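Local coordinates for alginate lyase A1-II' (Sphingomonas sp. A1, PDB 2CWS), which probably depolymerises the polysaccharide alginate by beta-elimination, acting as a lyase of polysaccharide lyase family 7, at residues A[112-117]-A[197-202]; A[120-125]-A[137-142]. All coordinates share one frame; numbering follows the deposited sequence.

Followed from the N terminus, this lyase-domain chain reaches contact 1 at the end of strand 106-114, turns through residues 115-119 and runs on into strand 120-130. Contact 2 closes the short loop of the hairpin 120-130/133-139, with 11 residues between its segments. Contact 1, joining strand 106-114 to strand 197-202, closes after 79 intervening residues that include strands 162-169, 172-177 and 180-185 of the other sheet; contact 2 therefore lies wholly within the larger loop, and the two do not cross. Their centres are about 10 Å apart. All four strands belong to one antiparallel sheet, where Gly-113 N lies 2.9 Å from Pro-122 O, a probable hydrogen bond.

Contact 1 of 2, residues A[112-117]-A[197-202]; sequences HGIMDD and KYYFKA. With SO4 (sulfate ion), chain B.
His-112 and Tyr-199 form the tight part of this contact. The methylene CB of His-112 lies over one face of the Tyr-199 ring, 3.8 Å from its centroid and 26° off the normal, a CH-pi contact. The two rings are almost parallel (planes at 7°) but slid apart, so that Tyr-199 OH, not the ring centre, sits over the imidazole face. Tyr-199 CG stands between its own backbone N and carbonyl carbon (chi1 59°), which swings the ring back against strand 112-114. There Ile-114 CB meets the ring edge, 3.9 Å from Tyr-199 CE1. Backbone bonds, such as His-112 N to Tyr-199 O at 2.8 Å, fix the antiparallel register: His-112 pairs with Tyr-199 and Ile-114 with Lys-197, while Gly-113 faces Tyr-198 in a non-hydrogen-bonded pair. These strands belong to one sheet of the jelly-roll beta-sandwich of this lyase family. The imidazole is held at both nitrogens: His-112 ND1 donates in the ring plane to Gly-113 O (2.7 Å), and His-112 NE2 almost straight to sulfate O2 (2.6 Å). Arg-67 and Tyr-205 also bind this sulfate, probably from the crystallisation liquor but possibly marking a pocket for an anionic sugar. Packing is looser toward the turn. Exposed Asp-116 OD1 lies 4.2 Å from Lys-197 NZ, beyond salt-bridge range; that amine bonds a glycerol and, weakly, Asn-82 O.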
loop_
_atom_site.group_PDB
_atom_site.type_symbol
_atom_site.label_atom_id
_atom_site.label_comp_id
_atom_site.label_asym_id
_atom_site.label_seq_id
_atom_site.Cartn_x
_atom_site.Cartn_y
_atom_site.Cartn_z
ATOM N N HIS A 112 -1.829 -4.855 5.118
ATOM C CA HIS A 112 -0.893 -5.897 5.441
ATOM C C HIS A 112 -1.180 -6.457 6.833
ATOM O O HIS A 112 -1.447 -5.673 7.785
ATOM C CB HIS A 112 0.528 -5.284 5.407
ATOM C CG HIS A 112 1.558 -6.311 5.102
ATOM N ND1 HIS A 112 1.943 -7.324 5.955
ATOM C CD2 HIS A 112 2.269 -6.481 3.974
ATOM C CE1 HIS A 112 2.877 -8.061 5.366
ATOM N NE2 HIS A 112 3.117 -7.575 4.140
ATOM N N GLY A 113 -1.143 -7.792 6.959
ATOM C CA GLY A 113 -1.209 -8.380 8.266
ATOM C C GLY A 113 0.087 -8.247 9.033
ATOM O O GLY A 113 1.165 -8.064 8.474
ATOM N N ILE A 114 -0.042 -8.408 10.358
ATOM C CA ILE A 114 1.147 -8.395 11.239
ATOM C C ILE A 114 0.729 -9.149 12.500
ATOM O O ILE A 114 -0.451 -9.124 12.899
ATOM C CB ILE A 114 1.585 -6.946 11.551
ATOM C CG1 ILE A 114 2.920 -6.910 12.346
ATOM C CG2 ILE A 114 0.488 -6.140 12.225
ATOM C CD1 ILE A 114 3.498 -5.500 12.360
ATOM N N MET A 115 1.679 -9.834 13.108
ATOM C CA MET A 115 1.335 -10.498 14.401
ATOM C C MET A 115 1.191 -9.470 15.481
ATOM O O MET A 115 1.689 -8.358 15.402
ATOM C CB MET A 115 2.403 -11.513 14.785
ATOM C CG MET A 115 2.832 -12.501 13.732
ATOM S SD MET A 115 1.436 -13.551 13.238
ATOM C CE MET A 115 1.235 -14.499 14.737
ATOM N N ASP A 116 0.524 -9.892 16.578
ATOM C CA ASP A 116 0.405 -9.007 17.733
ATOM C C ASP A 116 1.754 -8.497 18.221
ATOM O O ASP A 116 1.879 -7.375 18.638
ATOM C CB ASP A 116 -0.269 -9.782 18.849
ATOM C CG ASP A 116 -1.110 -8.952 19.787
ATOM O OD1 ASP A 116 -1.523 -7.840 19.428
ATOM O OD2 ASP A 116 -1.397 -9.474 20.887
ATOM N N ASP A 117 2.769 -9.347 18.161
ATOM C CA ASP A 117 4.080 -8.953 18.690
ATOM C C ASP A 117 4.897 -8.215 17.647
ATOM O O ASP A 117 6.065 -7.921 17.893
ATOM C CB ASP A 117 4.855 -10.184 19.176
ATOM C CG ASP A 117 5.297 -11.154 18.109
ATOM O OD1 ASP A 117 5.025 -10.908 16.914
ATOM O OD2 ASP A 117 5.938 -12.193 18.499
ATOM N N LYS A 197 -3.192 -8.642 13.382
ATOM C CA LYS A 197 -3.533 -7.227 13.278
ATOM C C LYS A 197 -3.129 -6.757 11.899
ATOM O O LYS A 197 -2.622 -7.534 11.069
ATOM C CB LYS A 197 -2.794 -6.437 14.355
ATOM C CG LYS A 197 -3.016 -7.078 15.739
ATOM C CD LYS A 197 -4.416 -6.853 16.262
ATOM C CE LYS A 197 -4.707 -5.434 16.674
ATOM N NZ LYS A 197 -4.121 -4.914 17.960
ATOM N N TYR A 198 -3.397 -5.476 11.601
ATOM C CA TYR A 198 -3.330 -4.960 10.234
ATOM C C TYR A 198 -2.857 -3.530 10.215
ATOM O O TYR A 198 -3.038 -2.768 11.186
ATOM C CB TYR A 198 -4.760 -4.967 9.535
ATOM C CG TYR A 198 -5.355 -6.367 9.612
ATOM C CD1 TYR A 198 -4.987 -7.309 8.634
ATOM C CD2 TYR A 198 -6.161 -6.772 10.667
ATOM C CE1 TYR A 198 -5.482 -8.610 8.702
ATOM C CE2 TYR A 198 -6.621 -8.063 10.771
ATOM C CZ TYR A 198 -6.288 -8.984 9.805
ATOM O OH TYR A 198 -6.719 -10.277 9.841
ATOM N N TYR A 199 -2.276 -3.132 9.097
ATOM C CA TYR A 199 -1.947 -1.743 8.833
ATOM C C TYR A 199 -2.073 -1.499 7.327
ATOM O O TYR A 199 -1.886 -2.408 6.495
ATOM C CB TYR A 199 -0.544 -1.381 9.338
ATOM C CG TYR A 199 0.582 -2.184 8.764
ATOM C CD1 TYR A 199 1.043 -3.316 9.439
ATOM C CD2 TYR A 199 1.201 -1.871 7.568
ATOM C CE1 TYR A 199 2.073 -4.084 8.951
ATOM C CE2 TYR A 199 2.218 -2.623 7.051
ATOM C CZ TYR A 199 2.661 -3.757 7.730
ATOM O OH TYR A 199 3.691 -4.490 7.207
ATOM N N PHE A 200 -2.403 -0.254 6.981
ATOM C CA PHE A 200 -2.470 0.144 5.583
ATOM C C PHE A 200 -1.085 0.447 5.031
ATOM O O PHE A 200 -0.158 0.832 5.768
ATOM C CB PHE A 200 -3.354 1.374 5.421
ATOM C CG PHE A 200 -4.842 1.130 5.623
ATOM C CD1 PHE A 200 -5.555 1.702 6.657
ATOM C CD2 PHE A 200 -5.514 0.319 4.708
ATOM C CE1 PHE A 200 -6.909 1.498 6.780
ATOM C CE2 PHE A 200 -6.894 0.130 4.849
ATOM C CZ PHE A 200 -7.596 0.699 5.864
ATOM N N LYS A 201 -0.957 0.346 3.690
ATOM C CA LYS A 201 0.219 0.816 2.977
ATOM C C LYS A 201 -0.243 1.495 1.701
ATOM O O LYS A 201 -1.300 1.131 1.140
ATOM C CB LYS A 201 1.180 -0.338 2.577
ATOM C CG LYS A 201 1.539 -1.260 3.727
ATOM C CD LYS A 201 2.785 -2.095 3.422
ATOM C CE LYS A 201 4.053 -1.303 3.779
ATOM N NZ LYS A 201 5.261 -1.991 3.250
ATOM N N ALA A 202 0.560 2.430 1.196
ATOM C CA ALA A 202 0.244 3.091 -0.081
ATOM C C ALA A 202 1.536 3.617 -0.662
ATOM O O ALA A 202 2.338 4.244 0.046
ATOM C CB ALA A 202 -0.725 4.254 0.137
HETATM S S SO4 B . 5.307 -7.575 1.364
HETATM O O1 SO4 B . 4.713 -6.115 1.459
HETATM O O2 SO4 B . 4.842 -8.422 2.440
HETATM O O3 SO4 B . 4.909 -8.184 0.150
HETATM O O4 SO4 B . 6.762 -7.502 1.440
#

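Contact 2 of 2, residues A[120-125]-A[137-142]; sequences NAPPLV and QVKQNS
Lys-139 meets Pro-122 and Leu-124 across the hairpin formed by strands 120-130 and 133-139. Its aliphatic chain crosses the CB edge of the proline ring obliquely, with Lys-139 CD 3.5 Å from Pro-122 CB and Lys-139 CE beside the same atom. Lys-139 CD also packs on Pro-123 O at 3.4 Å. Extended from chi1 (-169°) through chi3, the lysine brings CD and CE to Pro-122 CB before bending at its last torsion. The backbone contributes one hydrogen bond across the segments, Lys-139 N to Leu-124 O at 2.8 Å. Leu-124 O receives a second, weaker approach from Val-138 CA at 3.2 Å, a CA-H...O contact. The next pair is non-hydrogen-bonded: Val-125 and Val-138 put their side chains on the same face of the sheet, CG2 to CG2 4.2 Å. Leu-124 lies side by side with Val-138, its CD1 4.1 Å from Val-138 CG1, and also touches Trp-193 and Phe-186. On the neighbouring strand 106-114, Ile-111 faces both Leu-124 and Val-125, a classic beta bulge. Shortening Lys-139 to an alanine would probably strip the methylenes from Pro-122 CB and leave the carbonyls of Asn-141 and Asp-143 without the amine they share. That donor, Lys-139 NZ, binds Asp-143 O and also Asn-141 O, the latter at 2.8 Å and tilted 26° from the carbonyl plane.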
loop_
_atom_site.group_PDB
_atom_site.type_symbol
_atom_site.label_atom_id
_atom_site.label_comp_id
_atom_site.label_asym_id
_atom_site.label_seq_id
_atom_site.Cartn_x
_atom_site.Cartn_y
_atom_site.Cartn_z
ATOM N N ASN A 120 6.215 -10.463 11.227
ATOM C CA ASN A 120 5.552 -10.410 9.949
ATOM C C ASN A 120 4.449 -11.487 9.835
ATOM O O ASN A 120 4.402 -12.565 10.439
ATOM C CB ASN A 120 6.548 -10.425 8.779
ATOM C CG ASN A 120 5.873 -10.168 7.415
ATOM O OD1 ASN A 120 5.353 -9.072 7.139
ATOM N ND2 ASN A 120 5.844 -11.157 6.515
ATOM N N ALA A 121 3.512 -11.089 9.008
ATOM C CA ALA A 121 2.364 -11.955 8.618
ATOM C C ALA A 121 2.000 -11.590 7.205
ATOM O O ALA A 121 2.573 -10.631 6.633
ATOM C CB ALA A 121 1.260 -11.791 9.617
ATOM N N PRO A 122 1.128 -12.340 6.536
ATOM C CA PRO A 122 0.889 -12.069 5.118
ATOM C C PRO A 122 0.167 -10.768 4.841
ATOM O O PRO A 122 -0.578 -10.280 5.685
ATOM C CB PRO A 122 -0.008 -13.264 4.667
ATOM C CG PRO A 122 0.318 -14.336 5.699
ATOM C CD PRO A 122 0.463 -13.583 6.989
ATOM N N PRO A 123 0.331 -10.334 3.604
ATOM C CA PRO A 123 -0.589 -9.253 3.134
ATOM C C PRO A 123 -1.997 -9.823 3.161
ATOM O O PRO A 123 -2.185 -11.012 2.962
ATOM C CB PRO A 123 -0.155 -8.961 1.721
ATOM C CG PRO A 123 0.797 -10.032 1.345
ATOM C CD PRO A 123 1.226 -10.816 2.552
ATOM N N LEU A 124 -2.945 -8.905 3.378
ATOM C CA LEU A 124 -4.365 -9.246 3.217
ATOM C C LEU A 124 -4.944 -8.722 1.901
ATOM O O LEU A 124 -5.553 -9.480 1.156
ATOM C CB LEU A 124 -5.175 -8.671 4.389
ATOM C CG LEU A 124 -6.716 -8.878 4.250
ATOM C CD1 LEU A 124 -7.063 -10.378 4.327
ATOM C CD2 LEU A 124 -7.446 -8.070 5.309
ATOM N N VAL A 125 -4.764 -7.435 1.614
ATOM C CA VAL A 125 -5.241 -6.840 0.356
ATOM C C VAL A 125 -4.041 -6.272 -0.373
ATOM O O VAL A 125 -3.256 -5.539 0.238
ATOM C CB VAL A 125 -6.291 -5.744 0.584
ATOM C CG1 VAL A 125 -6.722 -5.144 -0.763
ATOM C CG2 VAL A 125 -7.481 -6.288 1.396
ATOM N N GLN A 137 -6.498 -7.850 -4.924
ATOM C CA GLN A 137 -6.318 -9.246 -4.523
ATOM C C GLN A 137 -6.502 -9.340 -3.012
ATOM O O GLN A 137 -5.906 -8.570 -2.266
ATOM C CB GLN A 137 -4.899 -9.709 -4.897
ATOM C CG GLN A 137 -4.697 -9.669 -6.406
ATOM C CD GLN A 137 -3.320 -10.101 -6.901
ATOM O OE1 GLN A 137 -3.093 -10.185 -8.148
ATOM N NE2 GLN A 137 -2.398 -10.349 -6.057
ATOM N N VAL A 138 -7.334 -10.285 -2.589
ATOM C CA VAL A 138 -7.556 -10.508 -1.143
ATOM C C VAL A 138 -7.104 -11.906 -0.815
ATOM O O VAL A 138 -7.615 -12.904 -1.383
ATOM C CB VAL A 138 -9.028 -10.285 -0.732
ATOM C CG1 VAL A 138 -9.161 -10.433 0.768
ATOM C CG2 VAL A 138 -9.528 -8.909 -1.182
ATOM N N LYS A 139 -6.149 -12.038 0.072
ATOM C CA LYS A 139 -5.642 -13.347 0.405
ATOM C C LYS A 139 -6.715 -14.171 1.086
ATOM O O LYS A 139 -7.491 -13.651 1.884
ATOM C CB LYS A 139 -4.412 -13.162 1.310
ATOM C CG LYS A 139 -3.644 -14.490 1.486
ATOM C CD LYS A 139 -2.384 -14.357 2.302
ATOM C CE LYS A 139 -1.426 -15.517 2.190
ATOM N NZ LYS A 139 -2.066 -16.860 2.421
ATOM N N GLN A 140 -6.777 -15.471 0.776
ATOM C CA GLN A 140 -7.786 -16.329 1.374
ATOM C C GLN A 140 -7.506 -16.625 2.855
ATOM O O GLN A 140 -8.360 -16.374 3.709
ATOM C CB GLN A 140 -7.867 -17.696 0.618
ATOM C CG GLN A 140 -8.532 -17.465 -0.773
ATOM C CD GLN A 140 -8.599 -18.735 -1.576
ATOM O OE1 GLN A 140 -9.660 -19.020 -2.173
ATOM N NE2 GLN A 140 -7.563 -19.539 -1.578
ATOM N N ASN A 141 -6.296 -17.156 3.133
ATOM C CA ASN A 141 -6.012 -17.698 4.446
ATOM C C ASN A 141 -4.884 -16.915 5.135
ATOM O O ASN A 141 -3.973 -16.396 4.457
ATOM C CB ASN A 141 -5.544 -19.150 4.331
ATOM C CG ASN A 141 -6.660 -20.040 3.793
ATOM O OD1 ASN A 141 -7.850 -19.712 3.912
ATOM N ND2 ASN A 141 -6.155 -21.110 3.200
ATOM N N SER A 142 -4.971 -16.877 6.466
ATOM C CA SER A 142 -4.053 -16.074 7.287
ATOM C C SER A 142 -2.669 -16.673 7.432
ATOM O O SER A 142 -1.822 -16.024 8.018
ATOM C CB SER A 142 -4.674 -15.880 8.676
ATOM O OG SER A 142 -4.780 -17.123 9.369
#